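Local coordinates for beta-glucanase (Podospora anserina, PDB 4LE4), which probably hydrolyses beta-glucan chains as a family GH131 glycoside hydrolase and binds cellotriose, at residues Pro53-Gly57 against Val240-Gln245; Ala62-Asn68 against Ser220-Trp226; Val95-Phe99 against Gly234-Thr238. All coordinates share one frame; numbering follows the deposited sequence.

Overall arrangement
All three contacts belong to one antiparallel beta-sheet scaffold or the loops leaving it, with no helix in the chain. Contact 2 pairs strands 61-66 and 222-233, and contact 3 packs the loop after 222-233 on the neighbouring strand 94-102. Their centres lie about 26 Å apart on opposite sides of the chain's centre, yet Trp226 CZ3 touches Phe99 CD2 at 3.7 Å. Farther along the same loop, contact 1 joins the C-terminal segment to the loop before strand 61-66. Its centre is about 13 Å from that of contact 3, and Pro243 CG meets Thr237 OG1 at 3.4 Å. All three are scaffold packing of the sheet and its loops.

Contact 1: Pro53-Gly57 against Val240-Gln245; sequences PADTG and VAGPGQ
An Asx turn in the loop between strands 44-47 and 61-66 packs on the C-terminal segment, where Asp55 meets Val240 and Ala241 and Thr56 meets Gln245. The turn is closed by Gly57 N, which donates to Asp55 OD1 at 2.8 Å, reaching the oxygen on its anti side. Asp55 CG stands anti to the backbone N (chi1 -176°), which lays the carboxylate beside Val240 O, 3.3 Å from CG. Asp55 OD1 and Val240 O are both acceptors, so no hydrogen bond forms between them; the polar anchor of Asp55 OD2 is Ser58 OG. With no side chain on Gly57, Ala241 O can settle 3.2 Å from Gly57 CA, in a CA-H...O contact.

The one hydrogen bond across the segments runs from Thr56 OG1 to Gln245 OE1 at 2.7 Å. The hydroxyl comes in from the side of the amide carbonyl, at a C=O...donor angle of 119°, and Gln245, bent at chi2, also brings CG to 3.7 Å from Gly57 CA. Ala241 CB lies against the same hydroxyl, 3.5 Å from Thr56 OG1. At the far end Ala54 CB and Val240 CG2 make a small apolar touch at 3.9 Å.

Both partners are loops shaped by turns: Asp55 is also the centre of an inverse gamma turn, and Gly242-Gln245 form a type II beta turn with proline and glycine at its two central positions.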
loop_
_atom_site.group_PDB
_atom_site.type_symbol
_atom_site.label_atom_id
_atom_site.label_comp_id
_atom_site.label_asym_id
_atom_site.label_seq_id
_atom_site.Cartn_x
_atom_site.Cartn_y
_atom_site.Cartn_z
ATOM N N PRO A 53 -8.054 3.882 -13.537
ATOM C CA PRO A 53 -9.014 4.742 -14.247
ATOM C C PRO A 53 -10.469 4.605 -13.816
ATOM O O PRO A 53 -11.255 5.531 -13.995
ATOM C CB PRO A 53 -8.827 4.348 -15.715
ATOM C CG PRO A 53 -7.428 3.784 -15.770
ATOM C CD PRO A 53 -7.380 2.973 -14.479
ATOM N N ALA A 54 -10.832 3.456 -13.254
ATOM C CA ALA A 54 -12.215 3.208 -12.825
ATOM C C ALA A 54 -12.540 3.896 -11.510
ATOM O O ALA A 54 -13.705 4.058 -11.141
ATOM C CB ALA A 54 -12.444 1.701 -12.690
ATOM N N ASP A 55 -11.503 4.273 -10.781
ATOM C CA ASP A 55 -11.678 4.939 -9.488
ATOM C C ASP A 55 -11.928 6.430 -9.662
ATOM O O ASP A 55 -11.004 7.239 -9.600
ATOM C CB ASP A 55 -10.434 4.789 -8.611
ATOM C CG ASP A 55 -10.616 5.390 -7.221
ATOM O OD1 ASP A 55 -11.673 6.006 -6.937
ATOM O OD2 ASP A 55 -9.695 5.238 -6.394
ATOM N N THR A 56 -13.188 6.792 -9.826
ATOM C CA THR A 56 -13.530 8.197 -10.008
ATOM C C THR A 56 -13.498 8.943 -8.688
ATOM O O THR A 56 -13.680 10.169 -8.635
ATOM C CB THR A 56 -14.919 8.329 -10.674
ATOM O OG1 THR A 56 -15.907 7.718 -9.851
ATOM C CG2 THR A 56 -14.914 7.660 -12.018
ATOM N N GLY A 57 -13.238 8.207 -7.611
ATOM C CA GLY A 57 -13.155 8.819 -6.301
ATOM C C GLY A 57 -11.771 9.397 -6.010
ATOM O O GLY A 57 -11.603 10.173 -5.065
ATOM N N VAL A 240 -14.984 0.165 -6.550
ATOM C CA VAL A 240 -13.621 0.673 -6.617
ATOM C C VAL A 240 -13.574 2.195 -6.754
ATOM O O VAL A 240 -12.515 2.804 -6.565
ATOM C CB VAL A 240 -12.806 0.011 -7.770
ATOM C CG1 VAL A 240 -12.865 -1.513 -7.629
ATOM C CG2 VAL A 240 -13.334 0.432 -9.134
ATOM N N ALA A 241 -14.717 2.809 -7.076
ATOM C CA ALA A 241 -14.768 4.264 -7.204
ATOM C C ALA A 241 -14.941 4.954 -5.842
ATOM O O ALA A 241 -14.965 6.176 -5.781
ATOM C CB ALA A 241 -15.884 4.681 -8.138
ATOM N N GLY A 242 -15.096 4.170 -4.774
ATOM C CA GLY A 242 -15.199 4.731 -3.435
ATOM C C GLY A 242 -16.561 5.237 -2.986
ATOM O O GLY A 242 -17.485 5.305 -3.784
ATOM N N PRO A 243 -16.707 5.614 -1.711
ATOM C CA PRO A 243 -17.993 6.112 -1.197
ATOM C C PRO A 243 -18.452 7.372 -1.936
ATOM O O PRO A 243 -17.637 8.153 -2.413
ATOM C CB PRO A 243 -17.695 6.410 0.279
ATOM C CG PRO A 243 -16.527 5.510 0.592
ATOM C CD PRO A 243 -15.679 5.626 -0.658
ATOM N N GLY A 244 -19.758 7.571 -2.031
ATOM C CA GLY A 244 -20.255 8.777 -2.686
ATOM C C GLY A 244 -20.042 8.953 -4.178
ATOM O O GLY A 244 -20.379 10.010 -4.734
ATOM N N GLN A 245 -19.474 7.948 -4.837
ATOM C CA GLN A 245 -19.272 8.013 -6.282
ATOM C C GLN A 245 -20.229 7.034 -6.925
ATOM O O GLN A 245 -20.679 6.091 -6.286
ATOM C CB GLN A 245 -17.846 7.606 -6.666
ATOM C CG GLN A 245 -16.816 8.702 -6.536
ATOM C CD GLN A 245 -17.133 9.893 -7.437
ATOM O OE1 GLN A 245 -17.213 9.765 -8.669
ATOM N NE2 GLN A 245 -17.312 11.051 -6.828
#

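Contact 2: Ala62-Asn68 against Ser220-Trp226; sequences AKITLDN and SNEDFYW
Strands 62-66 and 222-226 run antiparallel, their axes 4.5 Å apart at closest approach and 154° between directions, joined by six backbone hydrogen bonds in the pairs Ala62-Trp226, Ile64-Phe224 and Leu66-Glu222. The straightest is Ile64 N to Phe224 O, 2.7 Å long.

On the face carrying Ile64, the extended end of that side chain puts CD1 over the Trp226 indole, 3.8 Å from the centroid of the five-membered ring, a CH-pi contact. The neighbouring Trp226 NE1 is buried with no polar partner in the model. Next along, Leu66 CD1 touches Phe224 CE1 at 4.1 Å.

The other face is more polar. Thr65 OG1 donates to Asp223 OD1 over 2.7 Å, meeting it on the anti side and 30° out of the carboxylate plane. Asp223 OD2 accepts from Asn107 ND2 and from a water (2.7 Å) that in turn takes a hydrogen bond from Lys63 NZ (2.8 Å), so the lysine reaches the carboxylate through solvent. The aliphatic part of Lys63 runs alongside Tyr225, with CD 3.4 Å from its OH.

Strand 44-47 continues the sheet beyond 61-66, and strand 94-102 pairs with 222-233. The face bearing Ile64, Leu66, Phe224 and Trp226 packs on strands 78-84, 115-120 and 209-211 of the second sheet, where His115 binds Glu222.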
loop_
_atom_site.group_PDB
_atom_site.type_symbol
_atom_site.label_atom_id
_atom_site.label_comp_id
_atom_site.label_asym_id
_atom_site.label_seq_id
_atom_site.Cartn_x
_atom_site.Cartn_y
_atom_site.Cartn_z
ATOM N N ALA A 62 -0.543 7.974 -7.193
ATOM C CA ALA A 62 0.815 8.303 -6.846
ATOM C C ALA A 62 1.793 7.268 -7.378
ATOM O O ALA A 62 1.572 6.065 -7.237
ATOM C CB ALA A 62 0.949 8.398 -5.318
ATOM N N LYS A 63 2.856 7.732 -8.027
ATOM C CA LYS A 63 3.891 6.799 -8.442
ATOM C C LYS A 63 4.885 6.867 -7.284
ATOM O O LYS A 63 5.377 7.946 -6.947
ATOM C CB LYS A 63 4.587 7.263 -9.728
ATOM C CG LYS A 63 5.747 6.330 -10.111
ATOM C CD LYS A 63 6.247 6.666 -11.530
ATOM C CE LYS A 63 6.786 8.040 -11.614
ATOM N NZ LYS A 63 7.346 8.234 -13.011
ATOM N N ILE A 64 5.128 5.721 -6.646
ATOM C CA ILE A 64 6.073 5.620 -5.547
ATOM C C ILE A 64 7.283 4.905 -6.129
ATOM O O ILE A 64 7.172 3.845 -6.739
ATOM C CB ILE A 64 5.443 4.858 -4.341
ATOM C CG1 ILE A 64 4.410 5.791 -3.689
ATOM C CG2 ILE A 64 6.520 4.494 -3.317
ATOM C CD1 ILE A 64 3.678 5.221 -2.483
ATOM N N THR A 65 8.430 5.528 -5.957
ATOM C CA THR A 65 9.677 5.040 -6.536
ATOM C C THR A 65 10.800 4.683 -5.572
ATOM O O THR A 65 11.059 5.396 -4.612
ATOM C CB THR A 65 10.228 6.136 -7.486
ATOM O OG1 THR A 65 9.286 6.336 -8.554
ATOM C CG2 THR A 65 11.589 5.753 -8.049
ATOM N N LEU A 66 11.478 3.586 -5.860
ATOM C CA LEU A 66 12.645 3.210 -5.091
ATOM C C LEU A 66 13.763 3.436 -6.090
ATOM O O LEU A 66 13.699 2.921 -7.219
ATOM C CB LEU A 66 12.651 1.731 -4.741
ATOM C CG LEU A 66 11.556 1.247 -3.797
ATOM C CD1 LEU A 66 11.679 -0.290 -3.568
ATOM C CD2 LEU A 66 11.730 1.999 -2.491
ATOM N N ASP A 67 14.763 4.211 -5.702
ATOM C CA ASP A 67 15.898 4.419 -6.600
ATOM C C ASP A 67 17.166 4.131 -5.821
ATOM O O ASP A 67 17.085 3.582 -4.739
ATOM C CB ASP A 67 15.891 5.830 -7.210
ATOM C CG ASP A 67 16.181 6.953 -6.199
ATOM O OD1 ASP A 67 16.589 6.694 -5.045
ATOM O OD2 ASP A 67 16.009 8.136 -6.595
ATOM N N ASN A 68 18.339 4.501 -6.343
ATOM C CA ASN A 68 19.567 4.187 -5.632
ATOM C C ASN A 68 19.758 4.877 -4.301
ATOM O O ASN A 68 20.613 4.469 -3.508
ATOM C CB ASN A 68 20.793 4.457 -6.503
ATOM C CG ASN A 68 20.832 3.587 -7.735
ATOM O OD1 ASN A 68 20.611 2.369 -7.668
ATOM N ND2 ASN A 68 21.124 4.203 -8.883
ATOM N N SER A 220 17.967 -1.020 -9.127
ATOM C CA SER A 220 17.539 -0.436 -10.379
ATOM C C SER A 220 16.248 0.268 -9.954
ATOM O O SER A 220 15.611 -0.114 -8.961
ATOM C CB SER A 220 17.240 -1.491 -11.445
ATOM O OG SER A 220 16.213 -2.383 -11.036
ATOM N N ASN A 221 15.859 1.294 -10.689
ATOM C CA ASN A 221 14.654 2.015 -10.335
ATOM C C ASN A 221 13.437 1.119 -10.438
ATOM O O ASN A 221 13.289 0.349 -11.385
ATOM C CB ASN A 221 14.508 3.242 -11.230
ATOM C CG ASN A 221 15.464 4.361 -10.837
ATOM O OD1 ASN A 221 16.435 4.137 -10.128
ATOM N ND2 ASN A 221 15.190 5.572 -11.305
ATOM N N GLU A 222 12.571 1.233 -9.434
ATOM C CA GLU A 222 11.339 0.454 -9.359
ATOM C C GLU A 222 10.196 1.401 -9.053
ATOM O O GLU A 222 10.274 2.179 -8.099
ATOM C CB GLU A 222 11.454 -0.597 -8.262
ATOM C CG GLU A 222 12.503 -1.646 -8.593
ATOM C CD GLU A 222 12.655 -2.701 -7.519
ATOM O OE1 GLU A 222 11.687 -2.896 -6.762
ATOM O OE2 GLU A 222 13.733 -3.338 -7.441
ATOM N N ASP A 223 9.156 1.329 -9.873
ATOM C CA ASP A 223 7.984 2.194 -9.737
ATOM C C ASP A 223 6.735 1.393 -9.351
ATOM O O ASP A 223 6.453 0.352 -9.940
ATOM C CB ASP A 223 7.682 2.918 -11.058
ATOM C CG ASP A 223 8.767 3.943 -11.463
ATOM O OD1 ASP A 223 9.397 4.563 -10.568
ATOM O OD2 ASP A 223 8.966 4.159 -12.692
ATOM N N PHE A 224 5.967 1.924 -8.399
ATOM C CA PHE A 224 4.721 1.297 -7.936
ATOM C C PHE A 224 3.645 2.377 -8.012
ATOM O O PHE A 224 3.865 3.484 -7.570
ATOM C CB PHE A 224 4.890 0.823 -6.494
ATOM C CG PHE A 224 6.063 -0.116 -6.296
ATOM C CD1 PHE A 224 7.355 0.376 -6.219
ATOM C CD2 PHE A 224 5.856 -1.492 -6.202
ATOM C CE1 PHE A 224 8.452 -0.489 -6.050
ATOM C CE2 PHE A 224 6.937 -2.370 -6.033
ATOM C CZ PHE A 224 8.224 -1.878 -5.958
ATOM N N TYR A 225 2.484 2.039 -8.546
ATOM C CA TYR A 225 1.398 3.001 -8.739
ATOM C C TYR A 225 0.304 2.726 -7.743
ATOM O O TYR A 225 -0.074 1.583 -7.552
ATOM C CB TYR A 225 0.881 2.876 -10.163
ATOM C CG TYR A 225 1.991 3.208 -11.127
ATOM C CD1 TYR A 225 2.164 4.510 -11.587
ATOM C CD2 TYR A 225 2.926 2.237 -11.509
ATOM C CE1 TYR A 225 3.250 4.855 -12.411
ATOM C CE2 TYR A 225 4.008 2.559 -12.327
ATOM C CZ TYR A 225 4.168 3.879 -12.781
ATOM O OH TYR A 225 5.215 4.234 -13.619
ATOM N N TRP A 226 -0.189 3.781 -7.113
ATOM C CA TRP A 226 -1.193 3.634 -6.051
ATOM C C TRP A 226 -2.341 4.611 -6.202
ATOM O O TRP A 226 -2.117 5.748 -6.629
ATOM C CB TRP A 226 -0.564 3.992 -4.697
ATOM C CG TRP A 226 0.583 3.158 -4.262
ATOM C CD1 TRP A 226 1.857 3.129 -4.805
ATOM C CD2 TRP A 226 0.575 2.228 -3.195
ATOM N NE1 TRP A 226 2.628 2.224 -4.129
ATOM C CE2 TRP A 226 1.874 1.655 -3.131
ATOM C CE3 TRP A 226 -0.402 1.811 -2.279
ATOM C CZ2 TRP A 226 2.224 0.686 -2.179
ATOM C CZ3 TRP A 226 -0.048 0.836 -1.330
ATOM C CH2 TRP A 226 1.250 0.292 -1.293
HETATM O O HOH W 1 9.296 6.431 -14.026
#

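Contact 3: Val95-Phe99 against Gly234-Thr238; sequences VYYHF and GSLTT
His98 NE2 donates to the backbone carbonyl Thr237 O over 3.2 Å, the one hydrogen bond between strand 95-99 and the loop 234-238. The N-H...O angle of 158° makes it fairly straight, the donor lies in the carbonyl plane, and the oxygen sits slightly out of the imidazole plane. Accordingly NE2 carries a proton, while the ring is stacked on Tyr230 of the adjacent strand, which should limit its rotation.

Leu236 fills the space between the two strand side chains. Its CB stands over the centre of the Tyr96 ring, 3.7 Å from the centroid and 13° off the normal, a clear CH-pi contact over one face. A chi1 of 170° swings the Leu236 branch away from its own backbone N and on toward the histidine, bringing CD1 to 3.3 Å from His98 NE2, a tight approach. The backbone joins in too, Ser235 C lying 3.8 Å from Tyr96 CE2. The tyrosine OH reaches past the loop contact to Lys94 NZ. Replacing Tyr96 by an alanine would probably leave Leu236 CB without its ring face and Lys94 without its hydroxyl partner, opening a gap beneath the loop.

Tyr96 and His98, on one face of the strand, carry this loop, whereas Tyr97 turns the other way, to Trp205 and to Phe120 of the second sheet, consistent with the two-sheet beta-sandwich of the concanavalin-like clan.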
loop_
_atom_site.group_PDB
_atom_site.type_symbol
_atom_site.label_atom_id
_atom_site.label_comp_id
_atom_site.label_asym_id
_atom_site.label_seq_id
_atom_site.Cartn_x
_atom_site.Cartn_y
_atom_site.Cartn_z
ATOM N N VAL A 95 -12.379 -2.404 11.063
ATOM C CA VAL A 95 -11.984 -1.318 10.166
ATOM C C VAL A 95 -11.569 -1.914 8.825
ATOM O O VAL A 95 -11.020 -3.012 8.794
ATOM C CB VAL A 95 -10.756 -0.584 10.750
ATOM C CG1 VAL A 95 -10.428 0.632 9.914
ATOM C CG2 VAL A 95 -11.023 -0.203 12.203
ATOM N N TYR A 96 -11.842 -1.210 7.725
ATOM C CA TYR A 96 -11.454 -1.694 6.399
ATOM C C TYR A 96 -10.363 -0.795 5.844
ATOM O O TYR A 96 -10.543 0.424 5.763
ATOM C CB TYR A 96 -12.636 -1.649 5.442
ATOM C CG TYR A 96 -13.785 -2.514 5.890
ATOM C CD1 TYR A 96 -13.821 -3.877 5.580
ATOM C CD2 TYR A 96 -14.832 -1.970 6.609
ATOM C CE1 TYR A 96 -14.903 -4.675 5.984
ATOM C CE2 TYR A 96 -15.900 -2.750 7.023
ATOM C CZ TYR A 96 -15.930 -4.091 6.708
ATOM O OH TYR A 96 -17.001 -4.844 7.141
ATOM N N TYR A 97 -9.242 -1.392 5.445
ATOM C CA TYR A 97 -8.113 -0.624 4.921
ATOM C C TYR A 97 -8.046 -0.812 3.413
ATOM O O TYR A 97 -7.745 -1.899 2.937
ATOM C CB TYR A 97 -6.811 -1.115 5.536
ATOM C CG TYR A 97 -6.528 -0.567 6.897
ATOM C CD1 TYR A 97 -7.365 -0.866 7.970
ATOM C CD2 TYR A 97 -5.407 0.232 7.124
ATOM C CE1 TYR A 97 -7.075 -0.375 9.245
ATOM C CE2 TYR A 97 -5.111 0.726 8.388
ATOM C CZ TYR A 97 -5.950 0.413 9.446
ATOM O OH TYR A 97 -5.620 0.857 10.718
ATOM N N HIS A 98 -8.319 0.248 2.669
ATOM C CA HIS A 98 -8.336 0.186 1.208
ATOM C C HIS A 98 -7.086 0.717 0.510
ATOM O O HIS A 98 -6.404 1.614 0.996
ATOM C CB HIS A 98 -9.458 1.064 0.631
ATOM C CG HIS A 98 -10.852 0.561 0.834
ATOM N ND1 HIS A 98 -11.590 0.828 1.971
ATOM C CD2 HIS A 98 -11.675 -0.117 -0.001
ATOM C CE1 HIS A 98 -12.807 0.327 1.829
ATOM N NE2 HIS A 98 -12.883 -0.247 0.640
ATOM N N PHE A 99 -6.821 0.165 -0.667
ATOM C CA PHE A 99 -5.748 0.654 -1.542
ATOM C C PHE A 99 -5.784 -0.073 -2.864
ATOM O O PHE A 99 -6.264 -1.196 -2.946
ATOM C CB PHE A 99 -4.340 0.584 -0.927
ATOM C CG PHE A 99 -3.848 -0.825 -0.627
ATOM C CD1 PHE A 99 -4.265 -1.468 0.522
ATOM C CD2 PHE A 99 -2.969 -1.497 -1.507
ATOM C CE1 PHE A 99 -3.837 -2.763 0.823
ATOM C CE2 PHE A 99 -2.523 -2.827 -1.202
ATOM C CZ PHE A 99 -2.965 -3.442 -0.037
ATOM N N GLY A 234 -17.614 0.565 9.795
ATOM C CA GLY A 234 -19.027 0.274 9.669
ATOM C C GLY A 234 -19.497 0.169 8.234
ATOM O O GLY A 234 -19.971 1.151 7.665
ATOM N N SER A 235 -19.359 -1.004 7.640
ATOM C CA SER A 235 -19.796 -1.244 6.264
ATOM C C SER A 235 -18.702 -0.994 5.219
ATOM O O SER A 235 -18.106 0.078 5.139
ATOM C CB SER A 235 -21.035 -0.404 5.942
ATOM O OG SER A 235 -21.675 -0.860 4.767
ATOM N N LEU A 236 -18.445 -2.014 4.421
ATOM C CA LEU A 236 -17.426 -1.942 3.392
ATOM C C LEU A 236 -17.962 -1.431 2.064
ATOM O O LEU A 236 -19.007 -1.869 1.579
ATOM C CB LEU A 236 -16.842 -3.325 3.169
ATOM C CG LEU A 236 -15.938 -3.452 1.945
ATOM C CD1 LEU A 236 -14.697 -2.564 2.103
ATOM C CD2 LEU A 236 -15.565 -4.902 1.799
ATOM N N THR A 237 -17.229 -0.507 1.468
ATOM C CA THR A 237 -17.598 0.013 0.159
ATOM C C THR A 237 -16.889 -0.922 -0.811
ATOM O O THR A 237 -15.664 -0.938 -0.842
ATOM C CB THR A 237 -17.048 1.425 -0.023
ATOM O OG1 THR A 237 -17.718 2.303 0.890
ATOM C CG2 THR A 237 -17.249 1.899 -1.427
ATOM N N THR A 238 -17.632 -1.693 -1.598
ATOM C CA THR A 238 -16.996 -2.621 -2.528
ATOM C C THR A 238 -16.706 -1.985 -3.882
ATOM O O THR A 238 -15.936 -2.518 -4.666
ATOM C CB THR A 238 -17.843 -3.886 -2.751
ATOM O OG1 THR A 238 -19.120 -3.508 -3.258
ATOM C CG2 THR A 238 -18.001 -4.677 -1.433
#